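Long-range contacts in Na Glutathione S-transferase 2 (Necator americanus, PDB 2ON5), which probably catalyses the conjugation of glutathione to electrophilic compounds, as a dimeric hookworm glutathione S-transferase: residues Tyr95-Ile99 / Cys159-His163; Leu87-Val91 / Tyr147-Asp151; Lys144-Leu148 / His184-Val188; Glu101-Tyr105 / Leu120-Leu125; Pro117-Phe121 / Lys170-Ile174. All blocks are in the same frame, centred on the assembly; numbering follows the deposited sequence.

Interaction 1 (Tyr95-Ile99 / Cys159-His163). With GSH (glutathione), chain B; EDO (1,2-ethanediol), chain P.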
# COMPACT_ATOMS: atom_id res chain seq x y z
N TYR A 95 -5.19 2.30 -6.69
CA TYR A 95 -6.40 2.69 -5.92
C TYR A 95 -6.08 3.42 -4.59
O TYR A 95 -6.72 4.42 -4.25
CB TYR A 95 -7.23 1.44 -5.64
CG TYR A 95 -8.43 1.72 -4.73
CD1 TYR A 95 -9.58 2.33 -5.24
CD2 TYR A 95 -8.40 1.38 -3.37
CE1 TYR A 95 -10.71 2.59 -4.39
CE2 TYR A 95 -9.51 1.63 -2.51
CZ TYR A 95 -10.65 2.24 -3.03
OH TYR A 95 -11.73 2.52 -2.22
N LYS A 96 -5.13 2.88 -3.82
CA LYS A 96 -4.70 3.49 -2.57
C LYS A 96 -4.12 4.89 -2.80
O LYS A 96 -4.44 5.82 -2.04
CB LYS A 96 -3.66 2.62 -1.84
CG LYS A 96 -3.22 3.21 -0.51
CD LYS A 96 -2.26 2.27 0.21
CE LYS A 96 -2.59 2.24 1.68
NZ LYS A 96 -2.08 0.98 2.26
N ASP A 97 -3.30 5.04 -3.85
CA ASP A 97 -2.79 6.38 -4.26
C ASP A 97 -3.94 7.37 -4.55
O ASP A 97 -3.90 8.53 -4.13
CB ASP A 97 -1.89 6.28 -5.51
CG ASP A 97 -0.50 5.68 -5.22
OD1 ASP A 97 0.25 5.41 -6.19
OD2 ASP A 97 -0.16 5.48 -4.03
N TYR A 98 -4.93 6.91 -5.31
CA TYR A 98 -6.11 7.74 -5.65
C TYR A 98 -6.89 8.15 -4.40
O TYR A 98 -7.25 9.33 -4.23
CB TYR A 98 -7.02 6.97 -6.62
CG TYR A 98 -8.46 7.46 -6.72
CD1 TYR A 98 -8.78 8.62 -7.44
CD2 TYR A 98 -9.50 6.75 -6.11
CE1 TYR A 98 -10.11 9.07 -7.55
CE2 TYR A 98 -10.82 7.17 -6.22
CZ TYR A 98 -11.12 8.34 -6.93
OH TYR A 98 -12.44 8.78 -7.03
N ILE A 99 -7.15 7.18 -3.52
CA ILE A 99 -7.81 7.47 -2.26
C ILE A 99 -7.05 8.49 -1.39
O ILE A 99 -7.66 9.33 -0.72
CB ILE A 99 -8.08 6.16 -1.48
CG1 ILE A 99 -9.10 5.27 -2.25
CG2 ILE A 99 -8.53 6.47 -0.01
CD1 ILE A 99 -10.48 5.87 -2.47
N CYS A 159 -12.66 -3.28 -4.04
CA CYS A 159 -12.26 -1.90 -3.68
C CYS A 159 -12.86 -0.90 -4.65
O CYS A 159 -13.48 0.08 -4.23
CB CYS A 159 -10.73 -1.72 -3.65
SG CYS A 159 -9.93 -2.56 -2.27
N LEU A 160 -12.67 -1.13 -5.95
CA LEU A 160 -13.18 -0.15 -6.93
C LEU A 160 -14.71 -0.05 -6.98
O LEU A 160 -15.26 1.08 -6.98
CB LEU A 160 -12.60 -0.42 -8.33
CG LEU A 160 -12.99 0.60 -9.40
CD1 LEU A 160 -12.39 1.98 -9.09
CD2 LEU A 160 -12.60 0.07 -10.78
N ALA A 161 -15.39 -1.20 -7.09
CA ALA A 161 -16.87 -1.24 -7.16
C ALA A 161 -17.48 -0.58 -5.91
O ALA A 161 -18.45 0.21 -6.00
CB ALA A 161 -17.37 -2.72 -7.27
N GLU A 162 -16.91 -0.88 -4.76
CA GLU A 162 -17.40 -0.28 -3.49
C GLU A 162 -17.21 1.24 -3.48
O GLU A 162 -18.15 1.98 -3.19
CB GLU A 162 -16.75 -0.93 -2.26
CG GLU A 162 -17.11 -0.30 -0.92
CD GLU A 162 -18.61 -0.17 -0.67
OE1 GLU A 162 -19.37 -1.12 -0.96
OE2 GLU A 162 -19.01 0.87 -0.15
N HIS A 163 -16.02 1.70 -3.84
CA HIS A 163 -15.76 3.13 -3.89
C HIS A 163 -16.70 3.83 -4.86
O HIS A 163 -17.40 4.79 -4.48
CB HIS A 163 -14.31 3.44 -4.32
CG HIS A 163 -14.09 4.91 -4.54
ND1 HIS A 163 -13.94 5.47 -5.80
CD2 HIS A 163 -14.07 5.94 -3.66
CE1 HIS A 163 -13.82 6.78 -5.67
NE2 HIS A 163 -13.91 7.09 -4.39
N1 GSH B . 2.69 4.30 -5.04
CA1 GSH B . 4.00 4.69 -5.58
C1 GSH B . 4.86 3.44 -5.71
O11 GSH B . 5.42 3.00 -6.74
O12 GSH B . 5.03 2.81 -4.66
CB1 GSH B . 3.85 5.61 -6.81
CG1 GSH B . 5.04 5.69 -7.78
CD1 GSH B . 5.62 7.09 -7.87
OE1 GSH B . 5.14 8.16 -7.08
N2 GSH B . 6.62 7.24 -8.75
CA2 GSH B . 7.29 8.51 -8.98
C2 GSH B . 7.11 9.04 -10.37
O2 GSH B . 6.90 8.16 -11.43
CB2 GSH B . 8.76 8.27 -8.70
SG2 GSH B . 9.14 8.32 -6.94
N3 GSH B . 7.17 10.37 -10.57
CA3 GSH B . 7.25 10.96 -11.89
C3 GSH B . 5.91 11.23 -12.55
O31 GSH B . 5.86 11.70 -13.72
O32 GSH B . 4.83 11.00 -11.96
C1 EDO P . -10.15 2.95 1.05
O1 EDO P . -11.16 2.91 0.06
C2 EDO P . -9.04 1.99 0.67
O2 EDO P . -7.86 2.75 0.49
O HOH W 1 -13.75 0.53 -1.24
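Tyr95 reaches across from helix 82-101 to lie against the first turn of segment 159-163, its ring held between two aliphatic groups. Over one face sits Cys159 CB, 3.9 Å from the ring centroid; Ile99 CG1 of its own helix turn lies against the opposite face. Cys159 SG, on the same side chain as that CB, stands obliquely to the ring, a sulfur-aromatic contact. With CG anti to the backbone N (chi1 175°), the Tyr95 ring extends until OH comes 3.5 Å from His163 CB, which meets the ring at its edge. A water joins Tyr95 OH to Cys159 O, donating to that carbonyl over 3.0 Å. These helices belong to the all-helical C-terminal domain of the glutathione S-transferase fold; the short segments run in similar directions, 30° apart, with axes 11.8 Å apart, a spacing bridged by large side chains. Tyr98 turns its edge toward the face of His163, an offset edge-to-face pair with planes at 83°, though their closest atoms are modelled too near for detail to be trusted. Ile99 and His163 slide past each other in opposite directions, and Ile99 CD1 lies off-centre against the imidazole, 3.8 Å from His163 CD2. Away from this packing, Asp97 OD1 accepts a 2.9 Å hydrogen bond from N1 of a glutathione also bound by Ser64, Gln50 and Trp39 of the second subunit.

Interaction 2 (Leu87-Val91 / Tyr147-Asp151)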
# COMPACT_ATOMS: atom_id res chain seq x y z
N LEU A 87 -0.20 -8.39 -10.10
CA LEU A 87 -0.96 -7.42 -10.91
C LEU A 87 -2.14 -6.88 -10.11
O LEU A 87 -2.41 -5.67 -10.09
CB LEU A 87 -1.42 -8.04 -12.23
CG LEU A 87 -0.27 -8.20 -13.24
CD1 LEU A 87 -0.76 -9.01 -14.46
CD2 LEU A 87 0.24 -6.79 -13.66
N VAL A 88 -2.79 -7.78 -9.39
CA VAL A 88 -3.89 -7.36 -8.46
C VAL A 88 -3.40 -6.35 -7.41
O VAL A 88 -4.03 -5.29 -7.21
CB VAL A 88 -4.57 -8.58 -7.79
CG1 VAL A 88 -5.60 -8.13 -6.66
CG2 VAL A 88 -5.27 -9.44 -8.86
N ASP A 89 -2.28 -6.67 -6.76
CA ASP A 89 -1.60 -5.75 -5.84
C ASP A 89 -1.32 -4.38 -6.45
O ASP A 89 -1.56 -3.35 -5.80
CB ASP A 89 -0.28 -6.34 -5.31
CG ASP A 89 -0.47 -7.55 -4.40
OD1 ASP A 89 -1.64 -7.89 -4.12
OD2 ASP A 89 0.56 -8.09 -3.93
N SER A 90 -0.78 -4.36 -7.66
CA SER A 90 -0.43 -3.07 -8.32
C SER A 90 -1.67 -2.18 -8.56
O SER A 90 -1.61 -0.95 -8.36
CB SER A 90 0.34 -3.32 -9.63
OG SER A 90 -0.50 -3.76 -10.68
N VAL A 91 -2.79 -2.80 -8.96
CA VAL A 91 -4.07 -2.09 -9.10
C VAL A 91 -4.56 -1.57 -7.76
O VAL A 91 -5.02 -0.39 -7.66
CB VAL A 91 -5.18 -2.96 -9.81
CG1 VAL A 91 -6.55 -2.23 -9.82
CG2 VAL A 91 -4.77 -3.28 -11.26
N TYR A 147 -13.55 -7.74 -15.30
CA TYR A 147 -12.82 -7.54 -14.04
C TYR A 147 -11.46 -6.90 -14.31
O TYR A 147 -10.92 -6.95 -15.43
CB TYR A 147 -12.66 -8.85 -13.24
CG TYR A 147 -13.96 -9.55 -12.90
CD1 TYR A 147 -14.30 -10.76 -13.50
CD2 TYR A 147 -14.85 -9.01 -11.98
CE1 TYR A 147 -15.49 -11.42 -13.20
CE2 TYR A 147 -16.04 -9.64 -11.66
CZ TYR A 147 -16.36 -10.84 -12.27
OH TYR A 147 -17.56 -11.48 -11.95
N LEU A 148 -10.88 -6.31 -13.26
CA LEU A 148 -9.66 -5.50 -13.46
C LEU A 148 -8.46 -6.37 -13.85
O LEU A 148 -7.67 -5.97 -14.71
CB LEU A 148 -9.37 -4.65 -12.23
CG LEU A 148 -10.43 -3.58 -11.96
CD1 LEU A 148 -10.30 -3.14 -10.50
CD2 LEU A 148 -10.26 -2.39 -12.94
N VAL A 149 -8.34 -7.54 -13.23
CA VAL A 149 -7.23 -8.46 -13.53
C VAL A 149 -7.78 -9.88 -13.65
O VAL A 149 -8.48 -10.36 -12.76
CB VAL A 149 -6.13 -8.43 -12.45
CG1 VAL A 149 -4.95 -9.31 -12.87
CG2 VAL A 149 -5.62 -7.01 -12.20
N GLY A 150 -7.46 -10.55 -14.76
CA GLY A 150 -7.90 -11.94 -14.92
C GLY A 150 -9.40 -12.08 -15.18
O GLY A 150 -10.08 -11.10 -15.53
N ASP A 151 -9.90 -13.30 -15.00
CA ASP A 151 -11.23 -13.65 -15.45
C ASP A 151 -12.20 -13.75 -14.29
O ASP A 151 -13.38 -13.98 -14.52
CB ASP A 151 -11.20 -14.99 -16.23
CG ASP A 151 -10.45 -14.90 -17.56
OD1 ASP A 151 -9.94 -15.95 -18.02
OD2 ASP A 151 -10.38 -13.81 -18.16
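Two donors grip Leu87 O, on the helix turn that meets Val149: Ser90 OG at 2.8 Å and, in the usual helical bond, Val91 N. The hydroxyl folds back because chi1 of Ser90 (75°) sets OG between the backbone N and the carbonyl carbon, and it reaches Leu87 O at a C=O...donor angle of 121°, tilted a little out of the carbonyl plane. The contact lies in the helical C-terminal domain of the glutathione S-transferase fold, where the loop between helices 117-143 and 155-168 is laid against helix 82-101. No hydrogen bond joins the two segments; branched apolar side chains do the work. Val149 points toward the helix and meets three of its residues. Val149 CG1 lies 3.8 Å from Leu87 CB, while Val88 comes in at a slant to Val149, its CG2 3.8 Å from Val149 CB. The Val149 and Val91 side chains slide past each other in opposite directions, CG2 to CG2 at 3.9 Å. Helices 117-143 and 155-168 close over the same cluster, with Met136 and Phe139 touching Val91 and Ala156 touching Val88. On the far side of helix 82-101, Asp89 forms salt bridges with Arg69 of its own chain and Arg69 of the second subunit, so this turn has one apolar flank and one at the dimer interface. Beside Val149, Leu148 adds CD1, 3.9 Å from Val91 CG1.

Interaction 3 (Lys144-Leu148 / His184-Val188)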
# COMPACT_ATOMS: atom_id res chain seq x y z
N LYS A 144 -10.41 -8.06 -20.80
CA LYS A 144 -11.60 -8.43 -21.58
C LYS A 144 -12.60 -9.32 -20.82
O LYS A 144 -13.40 -10.03 -21.42
CB LYS A 144 -11.18 -9.13 -22.88
CG LYS A 144 -10.23 -8.31 -23.75
CD LYS A 144 -9.65 -9.16 -24.87
CE LYS A 144 -8.52 -10.09 -24.39
NZ LYS A 144 -8.97 -11.41 -23.82
N SER A 145 -12.56 -9.27 -19.49
CA SER A 145 -13.40 -10.14 -18.67
C SER A 145 -14.46 -9.36 -17.91
O SER A 145 -15.42 -9.94 -17.39
CB SER A 145 -12.54 -10.88 -17.67
OG SER A 145 -12.14 -10.01 -16.61
N GLY A 146 -14.27 -8.05 -17.81
CA GLY A 146 -15.19 -7.24 -17.02
C GLY A 146 -14.62 -7.00 -15.64
O GLY A 146 -15.11 -6.15 -14.92
N TYR A 147 -13.55 -7.74 -15.30
CA TYR A 147 -12.82 -7.54 -14.04
C TYR A 147 -11.46 -6.90 -14.31
O TYR A 147 -10.92 -6.95 -15.43
CB TYR A 147 -12.66 -8.85 -13.24
CG TYR A 147 -13.96 -9.55 -12.90
CD1 TYR A 147 -14.30 -10.76 -13.50
CD2 TYR A 147 -14.85 -9.01 -11.98
CE1 TYR A 147 -15.49 -11.42 -13.20
CE2 TYR A 147 -16.04 -9.64 -11.66
CZ TYR A 147 -16.36 -10.84 -12.27
OH TYR A 147 -17.56 -11.48 -11.95
N LEU A 148 -10.88 -6.31 -13.26
CA LEU A 148 -9.66 -5.50 -13.46
C LEU A 148 -8.46 -6.37 -13.85
O LEU A 148 -7.67 -5.97 -14.71
CB LEU A 148 -9.37 -4.65 -12.23
CG LEU A 148 -10.43 -3.58 -11.96
CD1 LEU A 148 -10.30 -3.14 -10.50
CD2 LEU A 148 -10.26 -2.39 -12.94
N HIS A 184 -18.52 -2.04 -14.50
CA HIS A 184 -17.73 -2.81 -13.54
C HIS A 184 -18.37 -2.86 -12.16
O HIS A 184 -18.52 -3.94 -11.57
CB HIS A 184 -16.30 -2.25 -13.48
CG HIS A 184 -15.50 -2.81 -12.34
ND1 HIS A 184 -14.76 -3.97 -12.46
CD2 HIS A 184 -15.36 -2.39 -11.06
CE1 HIS A 184 -14.16 -4.22 -11.31
NE2 HIS A 184 -14.49 -3.28 -10.45
N ALA A 185 -18.80 -1.70 -11.64
CA ALA A 185 -19.44 -1.68 -10.32
C ALA A 185 -20.67 -2.57 -10.32
O ALA A 185 -20.90 -3.33 -9.36
CB ALA A 185 -19.80 -0.26 -9.89
N GLU A 186 -21.45 -2.52 -11.40
CA GLU A 186 -22.73 -3.25 -11.41
C GLU A 186 -22.53 -4.75 -11.63
O GLU A 186 -23.28 -5.54 -11.08
CB GLU A 186 -23.74 -2.65 -12.39
CG GLU A 186 -24.22 -1.26 -11.95
CD GLU A 186 -25.32 -0.69 -12.85
OE1 GLU A 186 -25.88 0.35 -12.47
OE2 GLU A 186 -25.62 -1.27 -13.91
N LYS A 187 -21.50 -5.12 -12.40
CA LYS A 187 -21.10 -6.53 -12.54
C LYS A 187 -20.68 -7.15 -11.19
O LYS A 187 -21.23 -8.18 -10.76
CB LYS A 187 -19.99 -6.69 -13.58
CG LYS A 187 -19.52 -8.15 -13.80
CD LYS A 187 -18.40 -8.23 -14.83
CE LYS A 187 -18.04 -9.68 -15.16
NZ LYS A 187 -19.10 -10.24 -16.01
N VAL A 188 -19.74 -6.50 -10.51
CA VAL A 188 -19.23 -6.94 -9.19
C VAL A 188 -20.35 -7.07 -8.17
O VAL A 188 -20.49 -8.11 -7.53
CB VAL A 188 -18.09 -6.00 -8.70
CG1 VAL A 188 -17.63 -6.32 -7.24
CG2 VAL A 188 -16.87 -6.07 -9.69
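His184 fills the buried part of this contact, its imidazole lying between the loop and its own helix. CG stands anti to the backbone N (chi1 169°), which carries the ring toward the loop, and His184 ND1 donates a nearly straight but weak hydrogen bond of 3.3 Å to Gly146 O. Leu148 crosses the imidazole at about a right angle, Leu148 CG lying 3.8 Å from His184 CE1, and Val188 CG2 rests over one face of the ring. His184 NE2 in turn has a weak bond to Asp157 O. With a carbonyl facing each nitrogen, the protonated imidazole may be somewhat favoured, although neither bond is strong. The partly exposed side is built on Lys187, whose extended chain crosses Tyr147 at about a right angle. Lys187 CE still packs closely, 3.5 Å from Tyr147 CZ, and sits over one face of the Tyr147 ring, offset toward the rim, in a CH-pi contact. A bend at chi4 then turns Lys187 NZ out of the line of the chain, still 3.9 Å from Ser145 O. The loose part is the 4.2 Å contact of Val188 CG2 with Tyr147 CE2, at the ring edge. The loop keeps its shape through Ser145, whose OG is bonded to Gly150 O and also accepts from Tyr147 N at 3.0 Å, an ST turn within the link between two helices of the glutathione S-transferase C-terminal domain.

Interaction 4 (Glu101-Tyr105 / Leu120-Leu125). With EDO (1,2-ethanediol), chain L.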
# COMPACT_ATOMS: atom_id res chain seq x y z
N GLU A 101 -5.16 10.83 -2.64
CA GLU A 101 -5.43 12.06 -3.36
C GLU A 101 -6.76 12.70 -2.95
O GLU A 101 -6.83 13.92 -2.76
CB GLU A 101 -5.40 11.81 -4.87
CG GLU A 101 -5.52 13.06 -5.72
CD GLU A 101 -5.08 12.83 -7.17
OE1 GLU A 101 -5.08 13.81 -7.95
OE2 GLU A 101 -4.76 11.68 -7.55
N ILE A 102 -7.80 11.89 -2.81
CA ILE A 102 -9.14 12.41 -2.45
C ILE A 102 -9.48 12.39 -0.94
O ILE A 102 -10.63 12.66 -0.55
CB ILE A 102 -10.26 11.74 -3.29
CG1 ILE A 102 -10.36 10.24 -2.96
CG2 ILE A 102 -10.01 11.99 -4.81
CD1 ILE A 102 -11.68 9.58 -3.36
N ARG A 103 -8.47 12.10 -0.11
CA ARG A 103 -8.66 12.07 1.36
C ARG A 103 -9.42 13.29 1.96
O ARG A 103 -10.28 13.10 2.83
CB ARG A 103 -7.35 11.86 2.11
CG ARG A 103 -7.55 11.73 3.62
CD ARG A 103 -6.24 11.67 4.44
NE ARG A 103 -5.14 10.98 3.77
CZ ARG A 103 -4.96 9.66 3.73
NH1 ARG A 103 -5.84 8.83 4.31
NH2 ARG A 103 -3.90 9.16 3.10
N PRO A 104 -9.11 14.52 1.52
CA PRO A 104 -9.87 15.69 2.02
C PRO A 104 -11.38 15.58 1.79
O PRO A 104 -12.18 15.99 2.65
CB PRO A 104 -9.28 16.86 1.23
CG PRO A 104 -7.90 16.42 0.89
CD PRO A 104 -8.04 14.95 0.59
N TYR A 105 -11.78 15.02 0.64
CA TYR A 105 -13.19 14.78 0.35
C TYR A 105 -13.79 13.72 1.28
O TYR A 105 -14.87 13.89 1.87
CB TYR A 105 -13.36 14.40 -1.15
CG TYR A 105 -14.74 13.91 -1.46
CD1 TYR A 105 -15.76 14.81 -1.78
CD2 TYR A 105 -15.05 12.54 -1.40
CE1 TYR A 105 -17.06 14.37 -2.03
CE2 TYR A 105 -16.35 12.08 -1.65
CZ TYR A 105 -17.35 13.02 -1.97
OH TYR A 105 -18.63 12.60 -2.22
N LEU A 120 -15.76 19.92 -2.93
CA LEU A 120 -14.61 19.03 -2.96
C LEU A 120 -14.75 17.97 -4.05
O LEU A 120 -13.76 17.54 -4.66
CB LEU A 120 -14.44 18.31 -1.63
CG LEU A 120 -13.46 18.77 -0.54
CD1 LEU A 120 -12.37 19.72 -1.04
CD2 LEU A 120 -14.22 19.31 0.62
N PHE A 121 -15.98 17.52 -4.27
CA PHE A 121 -16.24 16.51 -5.28
C PHE A 121 -15.85 17.08 -6.64
O PHE A 121 -15.10 16.45 -7.40
CB PHE A 121 -17.70 16.04 -5.25
CG PHE A 121 -18.10 15.24 -6.48
CD1 PHE A 121 -17.85 13.87 -6.54
CD2 PHE A 121 -18.70 15.87 -7.57
CE1 PHE A 121 -18.20 13.14 -7.66
CE2 PHE A 121 -19.06 15.14 -8.69
CZ PHE A 121 -18.81 13.78 -8.75
N LYS A 122 -16.32 18.30 -6.91
CA LYS A 122 -16.03 18.97 -8.17
C LYS A 122 -14.57 19.33 -8.32
O LYS A 122 -13.99 19.14 -9.39
CB LYS A 122 -16.89 20.24 -8.31
CG LYS A 122 -18.29 19.97 -8.83
CD LYS A 122 -19.04 21.31 -9.09
CE LYS A 122 -19.85 21.74 -7.89
NZ LYS A 122 -20.45 23.11 -8.09
N GLU A 123 -13.96 19.85 -7.26
CA GLU A 123 -12.64 20.46 -7.38
C GLU A 123 -11.52 19.43 -7.20
O GLU A 123 -10.45 19.57 -7.78
CB GLU A 123 -12.49 21.63 -6.39
CG GLU A 123 -13.45 22.81 -6.65
CD GLU A 123 -13.17 24.06 -5.77
OE1 GLU A 123 -12.34 23.98 -4.84
OE2 GLU A 123 -13.78 25.11 -6.03
N LEU A 124 -11.81 18.40 -6.40
CA LEU A 124 -10.81 17.40 -6.03
C LEU A 124 -11.08 16.03 -6.67
O LEU A 124 -10.22 15.50 -7.40
CB LEU A 124 -10.75 17.28 -4.49
CG LEU A 124 -9.67 16.39 -3.90
CD1 LEU A 124 -8.33 16.66 -4.52
CD2 LEU A 124 -9.60 16.55 -2.39
N LEU A 125 -12.26 15.48 -6.42
CA LEU A 125 -12.54 14.10 -6.85
C LEU A 125 -12.65 13.94 -8.38
O LEU A 125 -12.04 13.02 -8.95
CB LEU A 125 -13.78 13.55 -6.11
CG LEU A 125 -13.97 12.03 -6.13
CD1 LEU A 125 -14.84 11.56 -4.95
CD2 LEU A 125 -14.58 11.58 -7.44
C1 EDO L . -20.55 9.48 -0.92
O1 EDO L . -19.31 10.18 -0.72
C2 EDO L . -21.09 8.79 0.32
O2 EDO L . -20.08 8.12 1.11
O HOH W 2 -7.56 16.11 -7.94
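Tyr105 meets three residues of helix 117-143, one over a face, one at an edge and one alongside. Leu125 crosses it obliquely and places CD1 over one face, 3.9 Å from the Tyr105 ring centroid and 25° off the normal, a CH-pi contact. Leu120 slides past in the opposite direction, with CB in the ring plane at the edge, 3.7 Å from Tyr105 CD1. Phe121 instead runs alongside, pointing the same way as the tyrosine, and its CB touches Tyr105 CE1. A second patch is built on Leu124, which crosses Pro104 at about a right angle: Leu124 CD2 lies 3.6 Å from Pro104 CB and almost as near to CG and CD. Its other methyl, Leu124 CD1, abuts Glu101 O. Ile102 packs on Leu125: it holds CG1 in the crowded position (chi1 66°), leaving Ile102 CG2 to meet Leu125 CA at 3.9 Å. Leu120 O accepts from both Leu124 N and Leu125 N, marking a wider pi-type turn. Water bridges Leu124 O, at 2.8 Å, weakly to Glu101 OE1, whose main partner is Lys131. No hydrogen bond passes directly between the segments, so apolar packing joins these helices of the C-terminal domain, with polar links left to the margin.

Interaction 5 (Pro117-Phe121 / Lys170-Ile174)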
# COMPACT_ATOMS: atom_id res chain seq x y z
N PRO A 117 -19.02 18.89 0.70
CA PRO A 117 -18.77 17.69 -0.14
C PRO A 117 -18.88 17.96 -1.64
O PRO A 117 -18.01 17.56 -2.41
CB PRO A 117 -19.84 16.70 0.33
CG PRO A 117 -20.11 17.10 1.76
CD PRO A 117 -20.02 18.60 1.75
N GLU A 118 -19.92 18.68 -2.05
CA GLU A 118 -20.13 19.08 -3.43
C GLU A 118 -18.94 19.83 -4.03
O GLU A 118 -18.49 19.53 -5.14
CB GLU A 118 -21.39 19.94 -3.53
CG GLU A 118 -21.51 20.70 -4.80
CD GLU A 118 -22.37 19.98 -5.77
OE1 GLU A 118 -21.97 18.87 -6.18
OE2 GLU A 118 -23.44 20.52 -6.13
N LYS A 119 -18.43 20.82 -3.30
CA LYS A 119 -17.29 21.61 -3.79
C LYS A 119 -16.04 20.73 -3.95
O LYS A 119 -15.34 20.80 -4.98
CB LYS A 119 -17.02 22.79 -2.87
CG LYS A 119 -15.91 23.72 -3.33
CD LYS A 119 -15.96 25.05 -2.57
CE LYS A 119 -14.63 25.81 -2.67
NZ LYS A 119 -13.69 25.42 -1.56
N LEU A 120 -15.76 19.92 -2.93
CA LEU A 120 -14.61 19.03 -2.96
C LEU A 120 -14.75 17.97 -4.05
O LEU A 120 -13.76 17.54 -4.66
CB LEU A 120 -14.44 18.31 -1.63
CG LEU A 120 -13.46 18.77 -0.54
CD1 LEU A 120 -12.37 19.72 -1.04
CD2 LEU A 120 -14.22 19.31 0.62
N PHE A 121 -15.98 17.52 -4.27
CA PHE A 121 -16.24 16.51 -5.28
C PHE A 121 -15.85 17.08 -6.64
O PHE A 121 -15.10 16.45 -7.40
CB PHE A 121 -17.70 16.04 -5.25
CG PHE A 121 -18.10 15.24 -6.48
CD1 PHE A 121 -17.85 13.87 -6.54
CD2 PHE A 121 -18.70 15.87 -7.57
CE1 PHE A 121 -18.20 13.14 -7.66
CE2 PHE A 121 -19.06 15.14 -8.69
CZ PHE A 121 -18.81 13.78 -8.75
N LYS A 170 -24.37 9.54 -3.81
CA LYS A 170 -24.50 10.97 -3.53
C LYS A 170 -24.30 11.81 -4.82
O LYS A 170 -25.11 12.72 -5.13
CB LYS A 170 -23.47 11.34 -2.46
CG LYS A 170 -23.64 12.70 -1.78
CD LYS A 170 -22.54 12.90 -0.73
CE LYS A 170 -22.67 14.24 0.03
NZ LYS A 170 -23.91 14.25 0.88
N PHE A 171 -23.24 11.50 -5.57
CA PHE A 171 -22.86 12.26 -6.76
C PHE A 171 -22.73 11.32 -7.99
O PHE A 171 -21.63 10.87 -8.34
CB PHE A 171 -21.55 13.06 -6.55
CG PHE A 171 -21.61 14.05 -5.40
CD1 PHE A 171 -20.87 13.84 -4.25
CD2 PHE A 171 -22.44 15.18 -5.47
CE1 PHE A 171 -20.94 14.77 -3.17
CE2 PHE A 171 -22.51 16.10 -4.42
CZ PHE A 171 -21.77 15.89 -3.27
N PRO A 172 -23.87 10.98 -8.62
CA PRO A 172 -23.91 10.03 -9.76
C PRO A 172 -23.07 10.40 -10.97
O PRO A 172 -22.78 9.53 -11.80
CB PRO A 172 -25.39 9.97 -10.13
CG PRO A 172 -26.00 11.14 -9.51
CD PRO A 172 -25.23 11.40 -8.24
N SER A 173 -22.67 11.67 -11.08
CA SER A 173 -21.87 12.11 -12.21
C SER A 173 -20.43 11.61 -12.14
O SER A 173 -19.65 11.84 -13.05
CB SER A 173 -21.90 13.63 -12.35
OG SER A 173 -21.16 14.26 -11.31
N ILE A 174 -20.07 10.93 -11.05
CA ILE A 174 -18.72 10.35 -10.98
C ILE A 174 -18.46 9.45 -12.21
O ILE A 174 -17.34 9.33 -12.69
CB ILE A 174 -18.48 9.59 -9.65
CG1 ILE A 174 -16.98 9.20 -9.54
CG2 ILE A 174 -19.45 8.39 -9.49
CD1 ILE A 174 -16.65 8.37 -8.31
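In the helical C-terminal domain of this glutathione S-transferase, the first turn of helix 117-143 is covered by the loop that follows helix 155-168, and the two elements meet through a pair of phenylalanines. Phe121 and Phe171 form an offset stack, centroids 4.6 Å apart and planes at 21°. The side chains slide past each other in opposite directions, so each ring lies partly over the other's CB. Phe171 CB sits above the centre of the Phe121 ring, 3.6 Å from its centroid, while Phe121 CB lies toward the rim of the Phe171 ring, 4.2 Å from that centroid. The first torsions differ: CG is anti to the backbone N in Phe121 (chi1 166°), but anti to the carbonyl carbon in Phe171 (chi1 -59°). The other face of Phe171 is lined by CG of neighbouring Lys170, whose chain runs on until Lys170 CE is 3.8 Å from Pro117 CB. Glu118 bends at chi2 and comes obliquely to the ring, Glu118 OE1 lying 3.3 Å from Phe171 CE2. Tyr105 of helix 103-110 also touches Phe171, and Ile167 of helix 155-168 packs on Phe121 and Ile174, so the stack joins three helices and the loop. Within the loop, Ile174 N bonds back to Phe171 O, as expected at the start of a 3-10 turn. At the edge of the Phe121 ring, Ser173 OG lies near the ring plane, 3.5 Å from Phe121 CE2.

Interaction 1 lies about 6 Å from the centre of the chain and touches each of the other four. On one side Leu160 CD2 packs 4.0 Å from Leu148 CD1 and 3.7 Å from His184 CD2, joining it to interactions 2 and 3, which share Tyr147 and Leu148. On another, His163 NE2 lies 3.5 Å from Ile102 CD1 of interaction 4, which shares Leu120 and Phe121 with interaction 5; there Tyr105 OH comes 3.3 Å from Phe171 CD1. The two pairs do not touch, interactions 2 and 5 having centres about 27 Å apart. Interaction 1 also holds Lys96 of the glutathione pocket, while the side chains of Glu101 (interaction 4) and Val91 (interaction 2) lie about 11 and 12 Å from a glutathione.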